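PDB 2E0I: 432aa long hypothetical deoxyribodipyrimidine photolyase from Sulfolobus tokodaii, which probably repairs ultraviolet-damaged DNA as a light-driven deoxyribodipyrimidine photolyase, carrying two bound FAD molecules, the second implicated as a novel light-harvesting cofactor. Local coordinates for residues A[354-368]-A[414-426]. Sequence-based numbering, arbitrary orientation.
Sequences ASTGVDYMFRVFNPW and WLERVNYVKSEYK
Pro367 lays CD over one face of the Trp414 indole, 3.6 Å from the centroid of its five-membered ring, while Asn366 CA makes a second CH-pi contact over the six-membered ring on the same face. The Asn366 amide lies against CZ2 of the indole, its plane turned 51° from the ring. With an alanine in place of Trp414, Pro367 and Asn366 would probably lose the flat surface they rest on, leaving a gap beside them. Helix 414-427, the last of the FAD-binding domain, packs along the loop joining helices 343-353 and 367-374. One turn along it, Val418 CG1 meets Val364 CG2 at 3.5 Å. Phe362, its CG anti to the backbone N (chi1 -174°), reaches the next turns: Lys422 CB makes a CH-pi contact over one face, and its edge points into the face of Tyr425, a T-shaped pair with planes at 80°. Tyr425 OH donates to Ala354 O (2.7 Å), in the carbonyl plane on a lone pair; Ser355 OG, at the Schellman motif ending helix 343-353, also donates to this oxygen, from above that plane. Farther out, Lys321 NZ hydrogen-bonds to Ser355 OG and Arg363 O; Asn366 N-caps helix 367-374, OD1 accepting from Lys369 N.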
loop_
_atom_site.group_PDB
_atom_site.type_symbol
_atom_site.label_atom_id
_atom_site.label_comp_id
_atom_site.label_asym_id
_atom_site.label_seq_id
_atom_site.Cartn_x
_atom_site.Cartn_y
_atom_site.Cartn_z
ATOM N N ALA A 354 2.603 -13.220 10.686
ATOM C CA ALA A 354 3.594 -13.683 11.648
ATOM C C ALA A 354 2.923 -14.011 12.958
ATOM O O ALA A 354 3.574 -14.396 13.923
ATOM C CB ALA A 354 4.648 -12.604 11.866
ATOM N N SER A 355 1.607 -13.863 12.965
ATOM C CA SER A 355 0.785 -14.087 14.142
ATOM C C SER A 355 1.356 -13.396 15.378
ATOM O O SER A 355 1.540 -14.003 16.434
ATOM C CB SER A 355 0.540 -15.592 14.385
ATOM O OG SER A 355 1.711 -16.363 14.245
ATOM N N THR A 356 1.648 -12.111 15.209
ATOM C CA THR A 356 2.143 -11.258 16.278
ATOM C C THR A 356 1.195 -10.077 16.224
ATOM O O THR A 356 1.419 -9.059 16.869
ATOM C CB THR A 356 3.568 -10.734 16.018
ATOM O OG1 THR A 356 3.573 -9.902 14.852
ATOM C CG2 THR A 356 4.535 -11.881 15.824
ATOM N N GLY A 357 0.137 -10.231 15.431
ATOM C CA GLY A 357 -0.846 -9.177 15.274
ATOM C C GLY A 357 -2.285 -9.521 15.620
ATOM O O GLY A 357 -2.565 -10.217 16.593
ATOM N N VAL A 358 -3.203 -9.020 14.802
ATOM C CA VAL A 358 -4.632 -9.208 15.003
ATOM C C VAL A 358 -5.122 -10.644 14.972
ATOM O O VAL A 358 -6.102 -10.979 15.632
ATOM C CB VAL A 358 -5.421 -8.358 13.999
ATOM C CG1 VAL A 358 -6.830 -8.891 13.835
ATOM C CG2 VAL A 358 -5.460 -6.918 14.495
ATOM N N ASP A 359 -4.472 -11.499 14.199
ATOM C CA ASP A 359 -4.883 -12.891 14.184
ATOM C C ASP A 359 -4.122 -13.519 15.339
ATOM O O ASP A 359 -2.883 -13.568 15.326
ATOM C CB ASP A 359 -4.487 -13.571 12.882
ATOM C CG ASP A 359 -4.997 -14.991 12.802
ATOM O OD1 ASP A 359 -4.568 -15.736 11.890
ATOM O OD2 ASP A 359 -5.836 -15.353 13.658
ATOM N N TYR A 360 -4.861 -13.999 16.334
ATOM C CA TYR A 360 -4.250 -14.585 17.526
ATOM C C TYR A 360 -3.808 -16.060 17.421
ATOM O O TYR A 360 -2.966 -16.515 18.206
ATOM C CB TYR A 360 -5.189 -14.364 18.729
ATOM C CG TYR A 360 -5.356 -12.890 19.090
ATOM C CD1 TYR A 360 -4.335 -12.189 19.751
ATOM C CD2 TYR A 360 -6.510 -12.180 18.728
ATOM C CE1 TYR A 360 -4.458 -10.818 20.040
ATOM C CE2 TYR A 360 -6.643 -10.803 19.013
ATOM C CZ TYR A 360 -5.611 -10.134 19.670
ATOM O OH TYR A 360 -5.727 -8.793 19.974
ATOM N N MET A 361 -4.348 -16.795 16.448
ATOM C CA MET A 361 -3.969 -18.198 16.268
ATOM C C MET A 361 -2.648 -18.306 15.494
ATOM O O MET A 361 -2.273 -17.388 14.751
ATOM C CB MET A 361 -5.054 -18.958 15.499
ATOM C CG MET A 361 -4.889 -18.904 13.982
ATOM S SD MET A 361 -5.812 -20.182 13.060
ATOM C CE MET A 361 -4.689 -21.628 13.171
ATOM N N PHE A 362 -1.945 -19.423 15.668
ATOM C CA PHE A 362 -0.692 -19.637 14.953
ATOM C C PHE A 362 -1.020 -20.362 13.653
ATOM O O PHE A 362 -1.021 -21.589 13.582
ATOM C CB PHE A 362 0.283 -20.462 15.792
ATOM C CG PHE A 362 1.649 -20.595 15.175
ATOM C CD1 PHE A 362 1.887 -21.526 14.170
ATOM C CD2 PHE A 362 2.694 -19.775 15.587
ATOM C CE1 PHE A 362 3.144 -21.641 13.589
ATOM C CE2 PHE A 362 3.956 -19.879 15.014
ATOM C CZ PHE A 362 4.182 -20.813 14.013
ATOM N N ARG A 363 -1.305 -19.576 12.623
ATOM C CA ARG A 363 -1.669 -20.103 11.320
ATOM C C ARG A 363 -0.482 -20.615 10.515
ATOM O O ARG A 363 0.582 -19.999 10.498
ATOM C CB ARG A 363 -2.404 -19.018 10.540
ATOM C CG ARG A 363 -3.022 -19.487 9.250
ATOM C CD ARG A 363 -4.171 -18.575 8.891
ATOM N NE ARG A 363 -4.989 -18.309 10.074
ATOM C CZ ARG A 363 -6.256 -17.906 10.046
ATOM N NH1 ARG A 363 -6.874 -17.717 8.884
ATOM N NH2 ARG A 363 -6.907 -17.702 11.184
ATOM N N VAL A 364 -0.676 -21.749 9.848
ATOM C CA VAL A 364 0.370 -22.349 9.029
ATOM C C VAL A 364 -0.181 -22.858 7.697
ATOM O O VAL A 364 -1.308 -23.331 7.628
ATOM C CB VAL A 364 1.053 -23.517 9.765
ATOM C CG1 VAL A 364 0.036 -24.546 10.152
ATOM C CG2 VAL A 364 2.101 -24.142 8.876
ATOM N N PHE A 365 0.621 -22.748 6.642
ATOM C CA PHE A 365 0.222 -23.194 5.310
ATOM C C PHE A 365 1.204 -24.227 4.783
ATOM O O PHE A 365 2.393 -24.188 5.096
ATOM C CB PHE A 365 0.196 -22.023 4.326
ATOM C CG PHE A 365 -0.801 -20.963 4.665
ATOM C CD1 PHE A 365 -2.165 -21.234 4.613
ATOM C CD2 PHE A 365 -0.379 -19.688 5.037
ATOM C CE1 PHE A 365 -3.099 -20.248 4.926
ATOM C CE2 PHE A 365 -1.302 -18.693 5.354
ATOM C CZ PHE A 365 -2.666 -18.973 5.298
ATOM N N ASN A 366 0.706 -25.153 3.976
ATOM C CA ASN A 366 1.563 -26.162 3.385
ATOM C C ASN A 366 1.953 -25.651 2.003
ATOM O O ASN A 366 1.133 -25.611 1.087
ATOM C CB ASN A 366 0.821 -27.483 3.247
ATOM C CG ASN A 366 1.718 -28.591 2.764
ATOM O OD1 ASN A 366 2.502 -28.412 1.823
ATOM N ND2 ASN A 366 1.613 -29.750 3.401
ATOM N N PRO A 367 3.214 -25.247 1.834
ATOM C CA PRO A 367 3.692 -24.735 0.551
ATOM C C PRO A 367 3.260 -25.565 -0.641
ATOM O O PRO A 367 2.684 -25.048 -1.588
ATOM C CB PRO A 367 5.201 -24.734 0.727
ATOM C CG PRO A 367 5.353 -24.417 2.175
ATOM C CD PRO A 367 4.309 -25.294 2.820
ATOM N N TRP A 368 3.531 -26.861 -0.591
ATOM C CA TRP A 368 3.194 -27.737 -1.699
ATOM C C TRP A 368 1.700 -27.909 -1.907
ATOM O O TRP A 368 1.230 -27.917 -3.041
ATOM C CB TRP A 368 3.876 -29.085 -1.500
ATOM C CG TRP A 368 5.324 -28.913 -1.226
ATOM C CD1 TRP A 368 5.924 -28.920 -0.007
ATOM C CD2 TRP A 368 6.348 -28.577 -2.180
ATOM N NE1 TRP A 368 7.256 -28.602 -0.133
ATOM C CE2 TRP A 368 7.545 -28.386 -1.454
ATOM C CE3 TRP A 368 6.367 -28.417 -3.576
ATOM C CZ2 TRP A 368 8.754 -28.039 -2.073
ATOM C CZ3 TRP A 368 7.573 -28.070 -4.195
ATOM C CH2 TRP A 368 8.747 -27.885 -3.439
ATOM N N TRP A 414 10.147 -27.228 5.091
ATOM C CA TRP A 414 9.202 -26.373 5.789
ATOM C C TRP A 414 8.586 -26.995 7.044
ATOM O O TRP A 414 8.477 -26.337 8.073
ATOM C CB TRP A 414 8.087 -25.933 4.839
ATOM C CG TRP A 414 7.095 -27.007 4.566
ATOM C CD1 TRP A 414 7.237 -28.060 3.711
ATOM C CD2 TRP A 414 5.825 -27.174 5.206
ATOM N NE1 TRP A 414 6.134 -28.875 3.780
ATOM C CE2 TRP A 414 5.252 -28.355 4.691
ATOM C CE3 TRP A 414 5.119 -26.441 6.168
ATOM C CZ2 TRP A 414 4.002 -28.823 5.104
ATOM C CZ3 TRP A 414 3.879 -26.903 6.578
ATOM C CH2 TRP A 414 3.332 -28.086 6.045
ATOM N N LEU A 415 8.199 -28.264 6.973
ATOM C CA LEU A 415 7.567 -28.915 8.109
ATOM C C LEU A 415 8.391 -28.869 9.395
ATOM O O LEU A 415 7.879 -28.467 10.438
ATOM C CB LEU A 415 7.209 -30.360 7.751
ATOM C CG LEU A 415 6.070 -31.008 8.555
ATOM C CD1 LEU A 415 6.538 -31.318 9.955
ATOM C CD2 LEU A 415 4.859 -30.086 8.590
ATOM N N GLU A 416 9.655 -29.276 9.334
ATOM C CA GLU A 416 10.510 -29.253 10.523
ATOM C C GLU A 416 10.665 -27.826 11.038
ATOM O O GLU A 416 10.563 -27.569 12.239
ATOM C CB GLU A 416 11.898 -29.797 10.208
ATOM C CG GLU A 416 11.940 -31.231 9.722
ATOM C CD GLU A 416 13.352 -31.656 9.306
ATOM O OE1 GLU A 416 13.950 -30.986 8.427
ATOM O OE2 GLU A 416 13.868 -32.657 9.859
ATOM N N ARG A 417 10.926 -26.902 10.119
ATOM C CA ARG A 417 11.100 -25.495 10.461
ATOM C C ARG A 417 9.865 -24.926 11.161
ATOM O O ARG A 417 9.964 -24.388 12.255
ATOM C CB ARG A 417 11.377 -24.667 9.198
ATOM C CG ARG A 417 12.573 -25.109 8.358
ATOM C CD ARG A 417 13.902 -24.787 9.007
ATOM N NE ARG A 417 14.021 -23.375 9.349
ATOM C CZ ARG A 417 15.181 -22.736 9.487
ATOM N NH1 ARG A 417 16.325 -23.386 9.304
ATOM N NH2 ARG A 417 15.201 -21.448 9.819
ATOM N N VAL A 418 8.704 -25.046 10.518
ATOM C CA VAL A 418 7.460 -24.526 11.079
ATOM C C VAL A 418 7.235 -25.018 12.498
ATOM O O VAL A 418 6.745 -24.271 13.342
ATOM C CB VAL A 418 6.228 -24.917 10.228
ATOM C CG1 VAL A 418 4.971 -24.345 10.857
ATOM C CG2 VAL A 418 6.369 -24.388 8.816
ATOM N N ASN A 419 7.582 -26.275 12.760
ATOM C CA ASN A 419 7.417 -26.835 14.096
ATOM C C ASN A 419 8.364 -26.158 15.068
ATOM O O ASN A 419 7.985 -25.834 16.192
ATOM C CB ASN A 419 7.673 -28.340 14.090
ATOM C CG ASN A 419 6.543 -29.114 13.449
ATOM O OD1 ASN A 419 5.387 -28.976 13.839
ATOM N ND2 ASN A 419 6.870 -29.934 12.464
ATOM N N TYR A 420 9.599 -25.942 14.630
ATOM C CA TYR A 420 10.577 -25.289 15.480
ATOM C C TYR A 420 10.166 -23.846 15.754
ATOM O O TYR A 420 10.182 -23.394 16.896
ATOM C CB TYR A 420 11.965 -25.317 14.841
ATOM C CG TYR A 420 12.957 -24.535 15.659
ATOM C CD1 TYR A 420 13.329 -23.245 15.290
ATOM C CD2 TYR A 420 13.453 -25.046 16.857
ATOM C CE1 TYR A 420 14.167 -22.483 16.098
ATOM C CE2 TYR A 420 14.292 -24.295 17.670
ATOM C CZ TYR A 420 14.645 -23.013 17.286
ATOM O OH TYR A 420 15.474 -22.265 18.093
ATOM N N VAL A 421 9.789 -23.126 14.705
ATOM C CA VAL A 421 9.392 -21.737 14.864
ATOM C C VAL A 421 8.236 -21.628 15.844
ATOM O O VAL A 421 8.211 -20.738 16.685
ATOM C CB VAL A 421 8.981 -21.102 13.518
ATOM C CG1 VAL A 421 8.534 -19.667 13.745
ATOM C CG2 VAL A 421 10.152 -21.144 12.538
ATOM N N LYS A 422 7.281 -22.541 15.749
ATOM C CA LYS A 422 6.143 -22.502 16.651
ATOM C C LYS A 422 6.550 -22.761 18.100
ATOM O O LYS A 422 6.089 -22.079 19.018
ATOM C CB LYS A 422 5.081 -23.515 16.235
ATOM C CG LYS A 422 3.921 -23.523 17.205
ATOM C CD LYS A 422 2.683 -24.213 16.683
ATOM C CE LYS A 422 1.578 -24.107 17.732
ATOM N NZ LYS A 422 0.233 -24.488 17.226
ATOM N N SER A 423 7.405 -23.756 18.308
ATOM C CA SER A 423 7.853 -24.072 19.652
ATOM C C SER A 423 8.509 -22.822 20.220
ATOM O O SER A 423 8.334 -22.506 21.397
ATOM C CB SER A 423 8.843 -25.241 19.629
ATOM O OG SER A 423 10.001 -24.913 18.890
ATOM N N GLU A 424 9.246 -22.105 19.370
ATOM C CA GLU A 424 9.924 -20.879 19.786
ATOM C C GLU A 424 8.915 -19.815 20.216
ATOM O O GLU A 424 9.182 -19.022 21.119
ATOM C CB GLU A 424 10.808 -20.343 18.653
ATOM C CG GLU A 424 12.210 -20.939 18.613
ATOM C CD GLU A 424 13.124 -20.388 19.710
ATOM O OE1 GLU A 424 12.729 -20.419 20.899
ATOM O OE2 GLU A 424 14.244 -19.928 19.379
ATOM N N TYR A 425 7.754 -19.804 19.566
ATOM C CA TYR A 425 6.698 -18.854 19.899
ATOM C C TYR A 425 6.103 -19.212 21.250
ATOM O O TYR A 425 6.026 -18.366 22.136
ATOM C CB TYR A 425 5.596 -18.885 18.847
ATOM C CG TYR A 425 5.750 -17.877 17.730
ATOM C CD1 TYR A 425 4.899 -16.777 17.640
ATOM C CD2 TYR A 425 6.720 -18.039 16.747
ATOM C CE1 TYR A 425 5.008 -15.867 16.594
ATOM C CE2 TYR A 425 6.838 -17.132 15.698
ATOM C CZ TYR A 425 5.977 -16.052 15.628
ATOM O OH TYR A 425 6.073 -15.165 14.586
ATOM N N LYS A 426 5.667 -20.464 21.399
ATOM C CA LYS A 426 5.094 -20.937 22.662
ATOM C C LYS A 426 6.101 -20.657 23.769
ATOM O O LYS A 426 5.747 -20.231 24.865
ATOM C CB LYS A 426 4.800 -22.446 22.598
ATOM C CG LYS A 426 3.619 -22.816 21.703
ATOM C CD LYS A 426 3.345 -24.317 21.674
ATOM C CE LYS A 426 4.509 -25.100 21.053
ATOM N NZ LYS A 426 4.234 -26.564 20.920
#